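Local structure of N2152 (5U22) at residues S363-S368 with I418-A423; S368-V373 with E393-I398. The protein is a fungal family 39 glycoside hydrolase that probably cleaves arabinosyl linkages in plant cell-wall carbohydrates. All blocks are in the same frame, centred on the assembly; numbering follows the deposited sequence.

In the fold
Contact 1 and contact 2 sit together in the beta-sandwich domain, their centres about 7 Å apart and about 30 and 31 Å from the centre of the chain. They share Ser368, where the loop of contact 1 runs into strand 368-376. That strand lies between 415-422 and 389-397, pairing antiparallel with both; contact 2 is its pairing with 389-397, whereas contact 1 sets the preceding loop on the end of 415-422. A bond from His370 N to Thr421 O, 2.7 Å, probably ties them through the sheet; a second probable hydrogen bond, Ile398 N to Ser367 O at 2.9 Å, joins the turn to the end of strand 389-397. Ile420 CG2 packs on Ala369 CB at 3.6 Å. The TIM barrel, where family 39 enzymes carry their active site, is a separate domain.

Contact 1 (S363-S368 with I418-A423); sequences SFLGSS and IYITKA
With its CG set anti to the carbonyl carbon (chi1 -63°), Leu365 sends both methyls to the last strand of the chain, while Ile420 has CG2 anti to its backbone N and offers that methyl in return. The two side chains cross at about a right angle, and Leu365 CD1 meets Ile420 CG2 at 3.7 Å. The other branch, Leu365 CD2, rests against the backbone, 3.5 Å from Thr421 O. Beside it Lys422 bends at chi3 (56°) and lays its aliphatic chain along the Phe364 carbonyl, with Lys422 CD 3.5 Å from Phe364 O; its CG stands at the edge of the Phe364 ring, near the ring plane. In the beta sandwich, a short 3-10 segment, 363-365, and a type II' turn from Leu365 to Ser368 lead into strand 368-376, and they pack on the end of strand 415-422 just before the C-terminus. Gly366 takes the positive phi of the turn, and Gly366 N bonds back to Ser363 O at 2.9 Å. Where the turn enters the strand, Ala423 N gives Ser368 O a weak hydrogen bond (3.5 Å). Ser368 OG lies tight against the Ala423 methyl, 3.1 Å from Ala423 CB.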
loop_
_atom_site.group_PDB
_atom_site.type_symbol
_atom_site.label_atom_id
_atom_site.label_comp_id
_atom_site.label_asym_id
_atom_site.label_seq_id
_atom_site.Cartn_x
_atom_site.Cartn_y
_atom_site.Cartn_z
ATOM N N SER A 363 0.075 29.190 -9.509
ATOM C CA SER A 363 0.414 30.588 -9.687
ATOM C C SER A 363 1.431 31.053 -8.664
ATOM O O SER A 363 2.115 32.057 -8.909
ATOM C CB SER A 363 -0.848 31.438 -9.618
ATOM O OG SER A 363 -1.477 31.283 -8.362
ATOM N N PHE A 364 1.577 30.339 -7.532
ATOM C CA PHE A 364 2.586 30.770 -6.569
ATOM C C PHE A 364 3.998 30.654 -7.132
ATOM O O PHE A 364 4.914 31.284 -6.598
ATOM C CB PHE A 364 2.450 30.028 -5.214
ATOM C CG PHE A 364 2.711 28.535 -5.248
ATOM C CD1 PHE A 364 3.989 28.015 -5.465
ATOM C CD2 PHE A 364 1.686 27.649 -4.942
ATOM C CE1 PHE A 364 4.211 26.641 -5.463
ATOM C CE2 PHE A 364 1.901 26.276 -4.925
ATOM C CZ PHE A 364 3.155 25.771 -5.192
ATOM N N LEU A 365 4.189 29.890 -8.207
ATOM C CA LEU A 365 5.495 29.819 -8.847
ATOM C C LEU A 365 5.792 31.035 -9.715
ATOM O O LEU A 365 6.943 31.211 -10.123
ATOM C CB LEU A 365 5.598 28.548 -9.696
ATOM C CG LEU A 365 5.496 27.215 -8.949
ATOM C CD1 LEU A 365 5.386 26.032 -9.917
ATOM C CD2 LEU A 365 6.689 27.020 -8.030
ATOM N N GLY A 366 4.798 31.876 -9.996
ATOM C CA GLY A 366 5.042 33.020 -10.860
ATOM C C GLY A 366 5.465 32.569 -12.242
ATOM O O GLY A 366 4.934 31.606 -12.797
ATOM N N SER A 367 6.437 33.269 -12.820
ATOM C CA SER A 367 6.866 32.952 -14.175
ATOM C C SER A 367 8.119 32.100 -14.201
ATOM O O SER A 367 8.638 31.805 -15.286
ATOM C CB SER A 367 7.105 34.239 -14.970
ATOM O OG SER A 367 8.245 34.901 -14.468
ATOM N N SER A 368 8.611 31.688 -13.037
ATOM C CA SER A 368 9.901 31.026 -12.934
ATOM C C SER A 368 9.817 29.958 -11.861
ATOM O O SER A 368 9.529 30.270 -10.703
ATOM C CB SER A 368 10.997 32.034 -12.591
ATOM O OG SER A 368 12.263 31.432 -12.730
ATOM N N ILE A 418 10.639 14.778 -9.590
ATOM C CA ILE A 418 10.769 16.173 -9.998
ATOM C C ILE A 418 10.164 17.018 -8.886
ATOM O O ILE A 418 8.992 16.841 -8.535
ATOM C CB ILE A 418 10.083 16.432 -11.347
ATOM C CG1 ILE A 418 10.850 15.702 -12.444
ATOM C CG2 ILE A 418 10.022 17.935 -11.632
ATOM C CD1 ILE A 418 10.083 15.554 -13.723
ATOM N N TYR A 419 10.971 17.908 -8.305
ATOM C CA TYR A 419 10.570 18.722 -7.161
ATOM C C TYR A 419 10.644 20.183 -7.576
ATOM O O TYR A 419 11.723 20.670 -7.930
ATOM C CB TYR A 419 11.486 18.452 -5.964
ATOM C CG TYR A 419 10.912 18.821 -4.610
ATOM C CD1 TYR A 419 10.147 17.910 -3.890
ATOM C CD2 TYR A 419 11.170 20.059 -4.037
ATOM C CE1 TYR A 419 9.631 18.232 -2.641
ATOM C CE2 TYR A 419 10.651 20.397 -2.780
ATOM C CZ TYR A 419 9.885 19.477 -2.093
ATOM O OH TYR A 419 9.372 19.784 -0.844
ATOM N N ILE A 420 9.511 20.882 -7.526
ATOM C CA ILE A 420 9.392 22.221 -8.092
ATOM C C ILE A 420 9.129 23.210 -6.967
ATOM O O ILE A 420 8.155 23.066 -6.219
ATOM C CB ILE A 420 8.270 22.297 -9.147
ATOM C CG1 ILE A 420 8.446 21.201 -10.199
ATOM C CG2 ILE A 420 8.221 23.669 -9.785
ATOM C CD1 ILE A 420 7.372 21.231 -11.277
ATOM N N THR A 421 9.973 24.233 -6.871
ATOM C CA THR A 421 9.826 25.287 -5.874
ATOM C C THR A 421 9.914 26.642 -6.566
ATOM O O THR A 421 10.126 26.733 -7.778
ATOM C CB THR A 421 10.893 25.172 -4.772
ATOM O OG1 THR A 421 12.197 25.086 -5.365
ATOM C CG2 THR A 421 10.650 23.939 -3.923
ATOM N N LYS A 422 9.758 27.704 -5.780
ATOM C CA LYS A 422 9.840 29.049 -6.332
ATOM C C LYS A 422 11.278 29.390 -6.700
ATOM O O LYS A 422 12.218 29.049 -5.981
ATOM C CB LYS A 422 9.297 30.073 -5.336
ATOM C CG LYS A 422 7.790 29.989 -5.126
ATOM C CD LYS A 422 7.304 31.026 -4.100
ATOM C CE LYS A 422 7.708 32.437 -4.504
ATOM N NZ LYS A 422 7.210 33.455 -3.535
ATOM N N ALA A 423 11.445 30.067 -7.829
ATOM C CA ALA A 423 12.773 30.476 -8.284
ATOM C C ALA A 423 13.125 31.867 -7.765
ATOM O O ALA A 423 14.222 32.083 -7.252
ATOM C CB ALA A 423 12.847 30.448 -9.797
#

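Contact 2 (S368-V373 with E393-I398)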
loop_
_atom_site.group_PDB
_atom_site.type_symbol
_atom_site.label_atom_id
_atom_site.label_comp_id
_atom_site.label_asym_id
_atom_site.label_seq_id
_atom_site.Cartn_x
_atom_site.Cartn_y
_atom_site.Cartn_z
ATOM N N SER A 368 8.611 31.688 -13.037
ATOM C CA SER A 368 9.901 31.026 -12.934
ATOM C C SER A 368 9.817 29.958 -11.861
ATOM O O SER A 368 9.529 30.270 -10.703
ATOM C CB SER A 368 10.997 32.034 -12.591
ATOM O OG SER A 368 12.263 31.432 -12.730
ATOM N N ALA A 369 10.089 28.712 -12.238
ATOM C CA ALA A 369 10.069 27.601 -11.302
ATOM C C ALA A 369 11.466 27.023 -11.147
ATOM O O ALA A 369 12.180 26.819 -12.133
ATOM C CB ALA A 369 9.106 26.509 -11.766
ATOM N N HIS A 370 11.854 26.743 -9.910
ATOM C CA HIS A 370 13.097 26.028 -9.663
ATOM C C HIS A 370 12.818 24.526 -9.677
ATOM O O HIS A 370 11.977 24.043 -8.910
ATOM C CB HIS A 370 13.712 26.448 -8.336
ATOM C CG HIS A 370 15.065 25.864 -8.117
ATOM N ND1 HIS A 370 16.170 26.272 -8.833
ATOM C CD2 HIS A 370 15.484 24.864 -7.308
ATOM C CE1 HIS A 370 17.219 25.564 -8.457
ATOM N NE2 HIS A 370 16.832 24.712 -7.524
ATOM N N VAL A 371 13.513 23.792 -10.544
ATOM C CA VAL A 371 13.240 22.373 -10.772
ATOM C C VAL A 371 14.463 21.562 -10.372
ATOM O O VAL A 371 15.543 21.731 -10.947
ATOM C CB VAL A 371 12.859 22.098 -12.235
ATOM C CG1 VAL A 371 12.614 20.609 -12.455
ATOM C CG2 VAL A 371 11.626 22.918 -12.601
ATOM N N LYS A 372 14.298 20.684 -9.391
ATOM C CA LYS A 372 15.335 19.738 -9.020
ATOM C C LYS A 372 14.868 18.342 -9.400
ATOM O O LYS A 372 13.779 17.918 -8.997
ATOM C CB LYS A 372 15.640 19.818 -7.527
ATOM C CG LYS A 372 16.654 18.792 -7.044
ATOM C CD LYS A 372 16.916 19.003 -5.562
ATOM C CE LYS A 372 18.056 18.138 -5.040
ATOM N NZ LYS A 372 18.240 18.339 -3.563
ATOM N N VAL A 373 15.678 17.643 -10.183
ATOM C CA VAL A 373 15.345 16.315 -10.692
ATOM C C VAL A 373 16.318 15.326 -10.062
ATOM O O VAL A 373 17.538 15.488 -10.180
ATOM C CB VAL A 373 15.414 16.279 -12.229
ATOM C CG1 VAL A 373 15.025 14.909 -12.751
ATOM C CG2 VAL A 373 14.503 17.355 -12.815
ATOM N N GLU A 393 19.532 20.422 -11.756
ATOM C CA GLU A 393 18.727 21.383 -11.010
ATOM C C GLU A 393 18.856 22.735 -11.696
ATOM O O GLU A 393 19.971 23.239 -11.835
ATOM C CB GLU A 393 19.218 21.446 -9.561
ATOM C CG GLU A 393 18.494 22.404 -8.678
ATOM C CD GLU A 393 18.815 22.186 -7.210
ATOM O OE1 GLU A 393 19.764 21.421 -6.905
ATOM O OE2 GLU A 393 18.104 22.768 -6.367
ATOM N N LYS A 394 17.741 23.314 -12.145
ATOM C CA LYS A 394 17.799 24.605 -12.821
ATOM C C LYS A 394 16.414 25.237 -12.813
ATOM O O LYS A 394 15.416 24.600 -12.462
ATOM C CB LYS A 394 18.330 24.472 -14.254
ATOM C CG LYS A 394 17.387 23.747 -15.194
ATOM C CD LYS A 394 17.959 23.681 -16.597
ATOM C CE LYS A 394 17.010 22.946 -17.541
ATOM N NZ LYS A 394 17.640 22.659 -18.856
ATOM N N ASN A 395 16.369 26.506 -13.214
ATOM C CA ASN A 395 15.108 27.226 -13.294
ATOM C C ASN A 395 14.483 27.020 -14.664
ATOM O O ASN A 395 15.185 26.933 -15.678
ATOM C CB ASN A 395 15.307 28.725 -13.032
ATOM C CG ASN A 395 15.693 29.031 -11.580
ATOM O OD1 ASN A 395 15.553 28.194 -10.677
ATOM N ND2 ASN A 395 16.172 30.249 -11.355
ATOM N N TYR A 396 13.158 26.915 -14.683
ATOM C CA TYR A 396 12.379 26.803 -15.908
ATOM C C TYR A 396 11.454 28.004 -16.017
ATOM O O TYR A 396 10.765 28.346 -15.049
ATOM C CB TYR A 396 11.534 25.528 -15.917
ATOM C CG TYR A 396 12.272 24.255 -16.276
ATOM C CD1 TYR A 396 13.245 23.730 -15.436
ATOM C CD2 TYR A 396 11.972 23.567 -17.447
ATOM C CE1 TYR A 396 13.909 22.564 -15.758
ATOM C CE2 TYR A 396 12.632 22.395 -17.779
ATOM C CZ TYR A 396 13.593 21.896 -16.931
ATOM O OH TYR A 396 14.252 20.733 -17.261
ATOM N N SER A 397 11.417 28.623 -17.196
ATOM C CA SER A 397 10.455 29.682 -17.460
ATOM C C SER A 397 9.079 29.070 -17.703
ATOM O O SER A 397 8.940 28.112 -18.475
ATOM C CB SER A 397 10.908 30.508 -18.665
ATOM O OG SER A 397 9.927 31.456 -19.053
ATOM N N ILE A 398 8.062 29.613 -17.038
ATOM C CA ILE A 398 6.699 29.099 -17.133
ATOM C C ILE A 398 5.937 29.933 -18.152
ATOM O O ILE A 398 5.873 31.159 -18.032
ATOM C CB ILE A 398 5.995 29.126 -15.766
ATOM C CG1 ILE A 398 6.725 28.215 -14.778
ATOM C CG2 ILE A 398 4.535 28.690 -15.900
ATOM C CD1 ILE A 398 6.247 28.327 -13.335
HETATM O O HOH W 1 20.208 20.732 -4.232
#
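His370 and Asn395 face each other across the two arms of a beta hairpin, strands 368-376 and 389-397, in the beta sandwich. Backbone bonds join the hydrogen-bonded pairs Ala369-Tyr396 and Val371-Lys394, two to each. The straightest runs from Ala369 N to Tyr396 O (2.9 Å, 175°).

The face with His370 carries the polar side chains Asn395, Glu393 and Lys372. The CG of His370 lies anti to the backbone N (chi1 -173°), which brings the imidazole over strand 389-397, and both ring nitrogens donate nearly in the ring plane. His370 ND1 reaches Asn395 OD1 at 2.7 Å, the amide turned 81° from the ring. His370 NE2 meets Glu393 OE2 at 2.6 Å, on the anti side of the carboxylate. Two N-H donors gripped in this way fix the ring's rotation and would suit a protonated imidazolium. A leucine in place of His370 would probably leave Glu393 OE2 and Asn395 OD1 without these donors, and the Asn395 amide freer to turn.

On the face carrying Ala369, Val371 and Tyr396 the contacts are apolar. Val371 CG2 approaches the Tyr396 ring, 3.4 Å from Tyr396 CD1, and the Ile398 CD1 methyl packs 3.7 Å from Ala369 CB; Val405 of strand 403-408 also touches Tyr396.

One water extends the polar row, donating to Glu393 OE1 at 2.8 Å and accepting from Lys372 NZ at 3.2 Å.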